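Local coordinates for protein putative metal-dependent phosphoesterase (Bifidobacterium adolescentis, PDB 3O0F) that has metal-dependent phosphoesterase activity, binding AMP beside a trinuclear site of two iron ions and one zinc ion, at residues A[49-54]-A[75-80]. Sequence-based numbering, arbitrary orientation.
Sequences DHDTTA and EITAVD. With ZN (zinc ion), chain C; FE (Fe (III) ion), chain D; FE (Fe (III) ion), chain E.
D51 grips T77 with both carboxylate oxygens: D51 OD2 takes the T77 OG1 hydroxyl on its syn lone pair at 2.5 Å, while T77 N donates to D51 OD1 at 3.0 Å, with a nearly straight N-H···O angle of 174°. With CG beside the backbone N (chi1 -52°), the D51 side chain crosses that of T77 at about a right angle; R110 of the AMP pocket forms a salt bridge to OD2, so the negative charge has a second partner. A water ties D51 OD1 to the carbonyl of T77. Next to this pair, the backbones form a single bridge between H50 and E75: E75 N bonds to D49 O and D51 N to E75 O, each at 2.9 Å, with H50 CA against E75 O as a CH···O contact.

The H50 ring and E75 carboxylate run side by side, their planes 15° apart and H50 CE1 3.5 Å from E75 OE1. A water at the ring edge, in its plane, accepts from H50 ND1 at 2.6 Å and donates to E75 O and T77 OG1. Held by this water and by the zinc ion, 2.1 Å from H50 NE2, the ring is fixed at both nitrogens; D25 and H263 also bind the zinc. E75, extended from CG, bridges the two iron ions through OE1 and OE2. I76 points away from the loop at its CB and packs against helices 97-124 and 185-194. A loop histidine and a strand glutamate thus converge on the trinuclear metal centre characteristic of the PHP domain.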
ATOM      1  N   ASP A  49       2.551   3.007  -3.851  1.00 11.18           N
ATOM      2  CA  ASP A  49       2.318   1.773  -4.583  1.00 11.94           C
ATOM      3  C   ASP A  49       2.997   0.527  -3.974  1.00 14.72           C
ATOM      4  O   ASP A  49       4.009   0.634  -3.281  1.00 13.51           O
ATOM      5  CB  ASP A  49       2.753   1.930  -6.045  1.00 16.26           C
ATOM      6  CG  ASP A  49       1.811   2.831  -6.830  1.00 17.33           C
ATOM      7  OD1 ASP A  49       0.600   2.495  -6.866  1.00 19.38           O
ATOM      8  OD2 ASP A  49       2.284   3.847  -7.387  1.00 13.34           O
ATOM      9  N   HIS A  50       2.430  -0.642  -4.271  1.00 14.16           N
ATOM     10  CA  HIS A  50       2.900  -1.931  -3.746  1.00 14.92           C
ATOM     11  C   HIS A  50       4.288  -2.271  -4.295  1.00 16.22           C
ATOM     12  O   HIS A  50       4.477  -2.280  -5.501  1.00 12.48           O
ATOM     13  CB  HIS A  50       1.940  -3.039  -4.174  1.00 16.33           C
ATOM     14  CG  HIS A  50       0.582  -2.900  -3.597  1.00 14.92           C
ATOM     15  ND1 HIS A  50       0.283  -3.313  -2.317  1.00 11.71           N
ATOM     16  CD2 HIS A  50      -0.566  -2.391  -4.112  1.00  6.71           C
ATOM     17  CE1 HIS A  50      -0.983  -3.047  -2.063  1.00 14.05           C
ATOM     18  NE2 HIS A  50      -1.522  -2.515  -3.140  1.00 14.55           N
ATOM     19  N   ASP A  51       5.247  -2.497  -3.394  1.00 16.95           N
ATOM     20  CA  ASP A  51       6.570  -3.102  -3.708  1.00 17.64           C
ATOM     21  C   ASP A  51       7.365  -2.427  -4.855  1.00 17.77           C
ATOM     22  O   ASP A  51       7.968  -3.098  -5.684  1.00 18.59           O
ATOM     23  CB  ASP A  51       6.363  -4.594  -3.966  1.00 18.44           C
ATOM     24  CG  ASP A  51       5.610  -5.265  -2.837  1.00 22.24           C
ATOM     25  OD1 ASP A  51       6.104  -5.178  -1.693  1.00 15.85           O
ATOM     26  OD2 ASP A  51       4.527  -5.864  -3.069  1.00 21.61           O
ATOM     27  N   THR A  52       7.308  -1.096  -4.910  1.00 15.08           N
ATOM     28  CA  THR A  52       7.905  -0.341  -6.004  1.00 18.18           C
ATOM     29  C   THR A  52       8.089   1.144  -5.673  1.00 17.09           C
ATOM     30  O   THR A  52       7.367   1.718  -4.836  1.00 16.46           O
ATOM     31  CB  THR A  52       7.033  -0.440  -7.295  1.00 17.28           C
ATOM     32  OG1 THR A  52       7.762   0.064  -8.428  1.00 16.50           O
ATOM     33  CG2 THR A  52       5.681   0.337  -7.127  1.00 14.73           C
ATOM     34  N   THR A  53       9.034   1.760  -6.391  1.00 16.96           N
ATOM     35  CA  THR A  53       9.158   3.230  -6.479  1.00 15.93           C
ATOM     36  C   THR A  53       8.969   3.710  -7.912  1.00 15.54           C
ATOM     37  O   THR A  53       9.361   4.827  -8.259  1.00 16.37           O
ATOM     38  CB  THR A  53      10.569   3.671  -6.015  1.00 17.33           C
ATOM     39  OG1 THR A  53      11.555   3.050  -6.865  1.00 18.53           O
ATOM     40  CG2 THR A  53      10.792   3.238  -4.590  1.00 14.48           C
ATOM     41  N   ALA A  54       8.355   2.890  -8.766  1.00 16.37           N
ATOM     42  CA  ALA A  54       8.351   3.188 -10.223  1.00 16.37           C
ATOM     43  C   ALA A  54       7.607   4.482 -10.592  1.00 19.41           C
ATOM     44  O   ALA A  54       7.945   5.147 -11.582  1.00 19.87           O
ATOM     45  CB  ALA A  54       7.806   1.965 -11.030  1.00 17.29           C
ATOM     46  N   GLU A  75       4.107   0.724  -0.399  1.00 12.86           N
ATOM     47  CA  GLU A  75       3.456  -0.213   0.517  1.00 10.06           C
ATOM     48  C   GLU A  75       4.119  -1.576   0.300  1.00 11.96           C
ATOM     49  O   GLU A  75       4.079  -2.156  -0.782  1.00 12.07           O
ATOM     50  CB  GLU A  75       1.935  -0.289   0.290  1.00 13.17           C
ATOM     51  CG  GLU A  75       1.315  -1.256   1.240  1.00 13.42           C
ATOM     52  CD  GLU A  75      -0.212  -1.199   1.304  1.00 17.51           C
ATOM     53  OE1 GLU A  75      -0.792  -0.574   0.462  1.00 19.68           O
ATOM     54  OE2 GLU A  75      -0.801  -1.718   2.278  1.00 25.48           O
ATOM     55  N   ILE A  76       4.774  -2.062   1.338  1.00 13.83           N
ATOM     56  CA  ILE A  76       5.591  -3.250   1.215  1.00 15.22           C
ATOM     57  C   ILE A  76       4.799  -4.437   1.740  1.00 16.66           C
ATOM     58  O   ILE A  76       4.324  -4.431   2.896  1.00 15.83           O
ATOM     59  CB  ILE A  76       6.912  -3.125   2.009  1.00 11.79           C
ATOM     60  CG1 ILE A  76       7.650  -1.851   1.586  1.00 14.55           C
ATOM     61  CG2 ILE A  76       7.797  -4.390   1.806  1.00  5.67           C
ATOM     62  CD1 ILE A  76       8.911  -1.555   2.387  1.00 15.05           C
ATOM     63  N   THR A  77       4.724  -5.466   0.904  1.00 14.87           N
ATOM     64  CA  THR A  77       4.067  -6.720   1.265  1.00 18.52           C
ATOM     65  C   THR A  77       4.970  -7.523   2.214  1.00 14.91           C
ATOM     66  O   THR A  77       6.137  -7.740   1.916  1.00 14.81           O
ATOM     67  CB  THR A  77       3.823  -7.568  -0.045  1.00 18.38           C
ATOM     68  OG1 THR A  77       3.269  -6.738  -1.069  1.00 17.01           O
ATOM     69  CG2 THR A  77       2.876  -8.765   0.180  1.00 19.90           C
ATOM     70  N   ALA A  78       4.439  -7.954   3.344  1.00 15.66           N
ATOM     71  CA  ALA A  78       5.216  -8.628   4.333  1.00 15.88           C
ATOM     72  C   ALA A  78       4.362  -9.659   5.090  1.00 17.25           C
ATOM     73  O   ALA A  78       3.147  -9.727   4.900  1.00 15.41           O
ATOM     74  CB  ALA A  78       5.882  -7.606   5.302  1.00 14.64           C
ATOM     75  N   VAL A  79       5.021 -10.473   5.906  0.50 18.37           N
ATOM     76  CA  VAL A  79       4.345 -11.472   6.728  0.50 19.11           C
ATOM     77  C   VAL A  79       4.973 -11.551   8.108  0.50 19.45           C
ATOM     78  O   VAL A  79       6.185 -11.405   8.251  0.50 21.41           O
ATOM     79  CB  VAL A  79       4.369 -12.896   6.071  0.50 19.68           C
ATOM     80  CG1 VAL A  79       5.797 -13.320   5.720  0.50 22.06           C
ATOM     81  CG2 VAL A  79       3.742 -13.914   7.008  0.50 14.95           C
ATOM     82  N   ASP A  80       4.146 -11.806   9.120  1.00 19.77           N
ATOM     83  CA  ASP A  80       4.610 -12.015  10.488  1.00 22.14           C
ATOM     84  C   ASP A  80       3.953 -13.253  11.139  1.00 22.83           C
ATOM     85  O   ASP A  80       2.761 -13.254  11.472  1.00 20.58           O
ATOM     86  CB  ASP A  80       4.347 -10.756  11.308  1.00 24.37           C
ATOM     87  CG  ASP A  80       5.156 -10.717  12.576  1.00 33.04           C
ATOM     88  OD1 ASP A  80       5.291 -11.793  13.197  1.00 35.23           O
ATOM     89  OD2 ASP A  80       5.614  -9.616  12.971  1.00 27.94           O
TER
HETATM   90 ZN    ZN C 302      -3.484  -1.784  -3.483  1.00 25.31          ZN
HETATM   91 FE    FE D 303      -2.707  -2.717   2.287  1.00 27.28          FE
HETATM   92 FE    FE E 304      -2.811   0.179   0.398  1.00 26.62          FE
HETATM   93  O   HOH W   1       1.986  -4.296  -0.614  1.00 19.97           O
HETATM   94  O   HOH W   2       7.777  -7.065  -0.344  1.00 22.46           O
HETATM   95  O   HOH W   3      -3.536  -0.909   2.019  1.00 24.80           O